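Local coordinates for uncharacterized protein (Bacteroides fragilis, PDB 3EWL), which is of unknown function but, as the thioredoxin-like C-terminal part of a longer protein and carrying a CxxC sequence, may act in thiol-disulfide chemistry, at residues 29-34 against 87-92; 113-118 against 130-135. All coordinates share one frame; numbering follows the deposited sequence.

Interaction 1: 29-34 against 87-92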
loop_
_atom_site.group_PDB
_atom_site.type_symbol
_atom_site.label_atom_id
_atom_site.label_comp_id
_atom_site.label_asym_id
_atom_site.label_seq_id
_atom_site.Cartn_x
_atom_site.Cartn_y
_atom_site.Cartn_z
ATOM N N TYR A 29 -11.973 -2.967 -0.693
ATOM C CA TYR A 29 -10.819 -2.775 -1.579
ATOM C C TYR A 29 -9.609 -2.550 -0.720
ATOM O O TYR A 29 -9.722 -1.919 0.321
ATOM C CB TYR A 29 -11.000 -1.547 -2.446
ATOM C CG TYR A 29 -12.083 -1.694 -3.476
ATOM C CD1 TYR A 29 -11.825 -2.284 -4.705
ATOM C CD2 TYR A 29 -13.394 -1.268 -3.203
ATOM C CE1 TYR A 29 -12.861 -2.426 -5.682
ATOM C CE2 TYR A 29 -14.425 -1.409 -4.153
ATOM C CZ TYR A 29 -14.151 -1.985 -5.379
ATOM O OH TYR A 29 -15.174 -2.116 -6.287
ATOM N N THR A 30 -8.456 -3.035 -1.184
ATOM C CA THR A 30 -7.176 -2.785 -0.553
ATOM C C THR A 30 -6.240 -2.173 -1.585
ATOM O O THR A 30 -6.009 -2.759 -2.650
ATOM C CB THR A 30 -6.546 -4.092 -0.009
ATOM O OG1 THR A 30 -7.471 -4.700 0.912
ATOM C CG2 THR A 30 -5.216 -3.820 0.739
HETATM N N MSE A 31 -5.720 -0.986 -1.290
HETATM C CA MSE A 31 -4.657 -0.455 -2.134
HETATM C C MSE A 31 -3.323 -0.748 -1.474
HETATM O O MSE A 31 -3.070 -0.276 -0.362
HETATM C CB MSE A 31 -4.827 1.037 -2.350
HETATM C CG MSE A 31 -3.757 1.650 -3.291
HETATM SE SE MSE A 31 -3.978 3.577 -3.579
HETATM C CE MSE A 31 -2.869 4.242 -2.151
ATOM N N LEU A 32 -2.442 -1.449 -2.176
ATOM C CA LEU A 32 -1.083 -1.599 -1.682
ATOM C C LEU A 32 -0.210 -0.470 -2.212
ATOM O O LEU A 32 -0.236 -0.172 -3.400
ATOM C CB LEU A 32 -0.469 -2.928 -2.122
ATOM C CG LEU A 32 -1.232 -4.205 -1.853
ATOM C CD1 LEU A 32 -0.415 -5.318 -2.526
ATOM C CD2 LEU A 32 -1.472 -4.493 -0.357
ATOM N N PHE A 33 0.552 0.146 -1.321
ATOM C CA PHE A 33 1.390 1.281 -1.668
ATOM C C PHE A 33 2.827 0.959 -1.287
ATOM O O PHE A 33 3.199 1.072 -0.107
ATOM C CB PHE A 33 0.882 2.556 -0.944
ATOM C CG PHE A 33 1.615 3.841 -1.338
ATOM C CD1 PHE A 33 1.303 4.506 -2.517
ATOM C CD2 PHE A 33 2.589 4.400 -0.506
ATOM C CE1 PHE A 33 1.961 5.704 -2.874
ATOM C CE2 PHE A 33 3.230 5.612 -0.845
ATOM C CZ PHE A 33 2.923 6.253 -2.049
ATOM N N PHE A 34 3.627 0.502 -2.257
ATOM C CA PHE A 34 5.012 0.191 -1.976
ATOM C C PHE A 34 5.825 1.430 -2.089
ATOM O O PHE A 34 5.857 2.057 -3.140
ATOM C CB PHE A 34 5.567 -0.958 -2.835
ATOM C CG PHE A 34 4.786 -2.255 -2.682
ATOM C CD1 PHE A 34 4.956 -3.068 -1.557
ATOM C CD2 PHE A 34 3.818 -2.619 -3.624
ATOM C CE1 PHE A 34 4.198 -4.269 -1.398
ATOM C CE2 PHE A 34 3.061 -3.808 -3.471
ATOM C CZ PHE A 34 3.277 -4.639 -2.354
ATOM N N GLN A 87 -2.711 10.162 7.351
ATOM C CA GLN A 87 -3.607 9.745 8.406
ATOM C C GLN A 87 -4.653 8.723 7.921
ATOM O O GLN A 87 -5.262 8.912 6.882
ATOM C CB GLN A 87 -4.290 11.003 8.949
ATOM C CG GLN A 87 -3.909 11.345 10.340
ATOM C CD GLN A 87 -4.486 10.316 11.300
ATOM O OE1 GLN A 87 -5.662 9.900 11.161
ATOM N NE2 GLN A 87 -3.666 9.876 12.263
ATOM N N GLY A 88 -4.859 7.632 8.650
ATOM C CA GLY A 88 -5.824 6.616 8.179
ATOM C C GLY A 88 -5.203 5.441 7.423
ATOM O O GLY A 88 -5.801 4.375 7.354
ATOM N N TRP A 89 -4.027 5.634 6.828
ATOM C CA TRP A 89 -3.285 4.543 6.176
ATOM C C TRP A 89 -2.638 3.666 7.207
ATOM O O TRP A 89 -2.130 4.161 8.232
ATOM C CB TRP A 89 -2.165 5.096 5.277
ATOM C CG TRP A 89 -2.650 5.864 4.055
ATOM C CD1 TRP A 89 -3.898 6.447 3.856
ATOM C CD2 TRP A 89 -1.881 6.173 2.886
ATOM N NE1 TRP A 89 -3.932 7.083 2.635
ATOM C CE2 TRP A 89 -2.722 6.905 2.008
ATOM C CE3 TRP A 89 -0.563 5.878 2.486
ATOM C CZ2 TRP A 89 -2.283 7.364 0.756
ATOM C CZ3 TRP A 89 -0.119 6.333 1.245
ATOM C CH2 TRP A 89 -0.978 7.065 0.391
ATOM N N ILE A 90 -2.649 2.371 6.948
ATOM C CA ILE A 90 -1.856 1.441 7.717
ATOM C C ILE A 90 -0.454 1.510 7.119
ATOM O O ILE A 90 -0.314 1.408 5.920
ATOM C CB ILE A 90 -2.445 0.038 7.608
ATOM C CG1 ILE A 90 -3.848 0.052 8.214
ATOM C CG2 ILE A 90 -1.543 -1.049 8.318
ATOM C CD1 ILE A 90 -4.594 -1.242 7.912
ATOM N N VAL A 91 0.566 1.741 7.957
ATOM C CA VAL A 91 1.935 1.937 7.494
ATOM C C VAL A 91 2.784 0.800 8.059
ATOM O O VAL A 91 2.872 0.668 9.290
ATOM C CB VAL A 91 2.469 3.289 7.993
ATOM C CG1 VAL A 91 3.941 3.471 7.582
ATOM C CG2 VAL A 91 1.594 4.392 7.452
ATOM N N GLY A 92 3.363 -0.034 7.186
ATOM C CA GLY A 92 4.045 -1.254 7.631
ATOM C C GLY A 92 5.416 -1.480 7.015
ATOM O O GLY A 92 5.699 -0.970 5.953
#
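W89 meets F33 and M31 on one face of the mixed sheet of a thioredoxin-like fold. Strand 64-70 runs between the two segments in that sheet, so no backbone hydrogen bond joins them and the side chains bridge above it. The main element is an edge-to-face (T-shaped) pair. The benzo edge of W89 points at the face of F33, with the ring centroids 5.2 Å apart and the planes at 65°. The closest pair is F33 CD2 and W89 CZ3 at 3.8 Å, and CZ3 sits above the F33 plane, displaced toward the ring's rim. F33 has CG anti to the backbone N (chi1 -175°), which carries the phenyl group out from the strand. In W89, CD1 lies nearly eclipsed with CA (chi2 20°), which swings the six-membered ring away from its own backbone and toward strand 29-34. Selenomethionine M31, two residues before F33 on the same face, reaches the indole with its terminal methyl. Its CE approaches W89 CH2 at 4.2 Å, obliquely to the indole, so neighbouring carbons of one ring serve both partners. Helix 40-50 closes over the cluster: F45 meets the F33 ring and touches M31, while F49 makes a second edge-to-face pair with W89. F33 also touches the CxxC sequence (C39, C42) at the start of that helix, a pattern like the thioredoxin redox motif, placing this buried packing beside it. W89 CZ3 lies over the CD2 side of F33, almost equally close to F33 CG and F33 CE2, each at 4.0 Å.

Interaction 2: 113-118 against 130-135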
loop_
_atom_site.group_PDB
_atom_site.type_symbol
_atom_site.label_atom_id
_atom_site.label_comp_id
_atom_site.label_asym_id
_atom_site.label_seq_id
_atom_site.Cartn_x
_atom_site.Cartn_y
_atom_site.Cartn_z
ATOM N N ILE A 113 1.953 0.803 -7.034
ATOM C CA ILE A 113 0.650 0.703 -6.473
ATOM C C ILE A 113 -0.076 -0.480 -7.123
ATOM O O ILE A 113 -0.019 -0.657 -8.368
ATOM C CB ILE A 113 -0.095 1.991 -6.755
ATOM C CG1 ILE A 113 0.622 3.173 -6.090
ATOM C CG2 ILE A 113 -1.526 1.925 -6.241
ATOM C CD1 ILE A 113 0.904 4.314 -7.047
ATOM N N TYR A 114 -0.782 -1.234 -6.284
ATOM C CA TYR A 114 -1.712 -2.268 -6.723
ATOM C C TYR A 114 -3.083 -2.016 -6.093
ATOM O O TYR A 114 -3.179 -1.659 -4.915
ATOM C CB TYR A 114 -1.216 -3.685 -6.293
ATOM C CG TYR A 114 0.016 -4.228 -7.007
ATOM C CD1 TYR A 114 -0.061 -5.414 -7.749
ATOM C CD2 TYR A 114 1.251 -3.600 -6.923
ATOM C CE1 TYR A 114 1.053 -5.948 -8.379
ATOM C CE2 TYR A 114 2.365 -4.126 -7.590
ATOM C CZ TYR A 114 2.237 -5.297 -8.318
ATOM O OH TYR A 114 3.297 -5.869 -8.988
ATOM N N LEU A 115 -4.152 -2.234 -6.854
ATOM C CA LEU A 115 -5.475 -2.292 -6.264
ATOM C C LEU A 115 -5.959 -3.756 -6.144
ATOM O O LEU A 115 -5.897 -4.516 -7.113
ATOM C CB LEU A 115 -6.445 -1.460 -7.088
ATOM C CG LEU A 115 -7.825 -1.314 -6.433
ATOM C CD1 LEU A 115 -7.756 -0.654 -5.070
ATOM C CD2 LEU A 115 -8.667 -0.485 -7.369
ATOM N N LEU A 116 -6.419 -4.149 -4.961
ATOM C CA LEU A 116 -6.933 -5.494 -4.776
ATOM C C LEU A 116 -8.407 -5.362 -4.457
ATOM O O LEU A 116 -8.818 -4.347 -3.873
ATOM C CB LEU A 116 -6.278 -6.194 -3.558
ATOM C CG LEU A 116 -4.800 -5.996 -3.349
ATOM C CD1 LEU A 116 -4.340 -6.744 -2.116
ATOM C CD2 LEU A 116 -4.030 -6.449 -4.614
ATOM N N ASP A 117 -9.187 -6.391 -4.809
ATOM C CA ASP A 117 -10.607 -6.420 -4.519
ATOM C C ASP A 117 -10.872 -7.077 -3.178
ATOM O O ASP A 117 -9.969 -7.216 -2.352
ATOM C CB ASP A 117 -11.366 -7.159 -5.629
ATOM C CG ASP A 117 -11.180 -8.716 -5.604
ATOM O OD1 ASP A 117 -10.531 -9.319 -4.720
ATOM O OD2 ASP A 117 -11.758 -9.348 -6.507
ATOM N N GLY A 118 -12.117 -7.498 -2.980
ATOM C CA GLY A 118 -12.569 -8.061 -1.735
ATOM C C GLY A 118 -11.944 -9.401 -1.425
ATOM O O GLY A 118 -11.785 -9.748 -0.257
ATOM N N GLU A 130 -4.502 8.159 -12.316
ATOM C CA GLU A 130 -5.534 8.255 -13.341
ATOM C C GLU A 130 -6.380 6.990 -13.408
ATOM O O GLU A 130 -7.612 7.065 -13.462
ATOM C CB GLU A 130 -4.897 8.473 -14.730
ATOM C CG GLU A 130 -4.304 9.858 -14.954
ATOM C CD GLU A 130 -2.843 10.001 -14.434
ATOM O OE1 GLU A 130 -2.210 11.050 -14.750
ATOM O OE2 GLU A 130 -2.321 9.085 -13.724
ATOM N N GLN A 131 -5.715 5.830 -13.456
ATOM C CA GLN A 131 -6.415 4.555 -13.586
ATOM C C GLN A 131 -7.242 4.227 -12.357
ATOM O O GLN A 131 -8.315 3.637 -12.466
ATOM C CB GLN A 131 -5.443 3.385 -13.835
ATOM C CG GLN A 131 -5.462 2.821 -15.240
ATOM C CD GLN A 131 -4.754 1.455 -15.390
ATOM O OE1 GLN A 131 -3.683 1.199 -14.790
ATOM N NE2 GLN A 131 -5.346 0.582 -16.209
ATOM N N LEU A 132 -6.702 4.570 -11.184
ATOM C CA LEU A 132 -7.416 4.403 -9.907
ATOM C C LEU A 132 -8.694 5.236 -9.829
ATOM O O LEU A 132 -9.770 4.702 -9.544
ATOM C CB LEU A 132 -6.514 4.791 -8.732
ATOM C CG LEU A 132 -5.662 3.688 -8.137
ATOM C CD1 LEU A 132 -4.580 4.366 -7.245
ATOM C CD2 LEU A 132 -6.559 2.701 -7.370
ATOM N N ILE A 133 -8.554 6.532 -10.105
ATOM C CA ILE A 133 -9.662 7.462 -10.076
ATOM C C ILE A 133 -10.718 6.933 -11.019
ATOM O O ILE A 133 -11.878 6.696 -10.626
ATOM C CB ILE A 133 -9.208 8.884 -10.485
ATOM C CG1 ILE A 133 -8.430 9.551 -9.354
ATOM C CG2 ILE A 133 -10.408 9.780 -10.883
ATOM C CD1 ILE A 133 -7.561 10.688 -9.832
ATOM N N ASP A 134 -10.295 6.680 -12.244
ATOM C CA ASP A 134 -11.233 6.236 -13.234
ATOM C C ASP A 134 -11.932 5.005 -12.761
ATOM O O ASP A 134 -13.152 4.939 -12.875
ATOM C CB ASP A 134 -10.579 5.942 -14.573
ATOM C CG ASP A 134 -11.617 5.514 -15.633
ATOM O OD1 ASP A 134 -11.553 4.352 -16.083
ATOM O OD2 ASP A 134 -12.521 6.332 -15.965
ATOM N N TYR A 135 -11.180 4.027 -12.235
ATOM C CA TYR A 135 -11.812 2.757 -11.823
ATOM C C TYR A 135 -12.711 2.922 -10.594
ATOM O O TYR A 135 -13.780 2.329 -10.529
ATOM C CB TYR A 135 -10.788 1.630 -11.564
ATOM C CG TYR A 135 -11.449 0.333 -11.124
ATOM C CD1 TYR A 135 -11.787 -0.651 -12.046
ATOM C CD2 TYR A 135 -11.781 0.112 -9.779
ATOM C CE1 TYR A 135 -12.404 -1.810 -11.656
ATOM C CE2 TYR A 135 -12.408 -1.045 -9.385
ATOM C CZ TYR A 135 -12.728 -1.991 -10.334
ATOM O OH TYR A 135 -13.348 -3.138 -9.922
#
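L132, on the C-terminal helix, packs between I113 and L115, alternate residues of strand 113-116 that project from the same face. The strand, its antiparallel partner 122-124 and helix 129-137 form the beta-beta-alpha half of the thioredoxin fold. The helix lies over the sheet nearly along the strand, with segment axes 10.4 Å apart at closest and 20° between their directions. The two L132 methyls divide the work: CD1 meets I113 CG2 at 4.0 Å, and CD2 meets L115 CD2 at 3.8 Å. I113 presents its CG2 branch, which stands anti to the backbone N. L115 is extended, with CG anti to its own N (chi1 -172°) and CD2 continuing outward from the strand, where this methyl is touched from the helix by both L132 and Y135. One helical turn on from Q131, whose carbonyl O accepts the Y135 backbone N-H at 2.9 Å, the tyrosine leans its ring back toward the strand. No polar bond crosses the interface; apolar contacts alone make it.

In the next shell, F45 of helix 40-50 touches both I113 and L132, and M31 of the adjacent strand 29-34 packs beside them. Strand 122-124 packs alongside, with L124 against L115 and I123 against Y135. The hairpin is pinned where D117 OD1 accepts the R121 N-H, and Q131 OE1 bonds to T127 OG1 near the start of the helix. Outermost in the contact, the ring carbon Y135 CD2 approaches L115 CD2 obliquely at 4.0 Å.

In the fold
From the N terminus, strand 29-34 enters the central sheet. The chain then passes through helices 40-50 and 53-61, strand 64-70 and helix 75-82 before 87-92 returns to close interaction 1, a loop of 52 residues. Interaction 2 follows in series: strand 112-116 and strand 122-124 form a hairpin, and helix 129-137 closes a loop of only 11 residues. The loops neither nest nor cross. They join through the sheet, where strands 29-34 and 112-116 are antiparallel neighbours, probably hydrogen-bonded at T30 O to L116 N and Y114 O to L32 N. M31 CG and I113 CG2 also pack together, and F45 of helix 40-50 touches residues of both contacts.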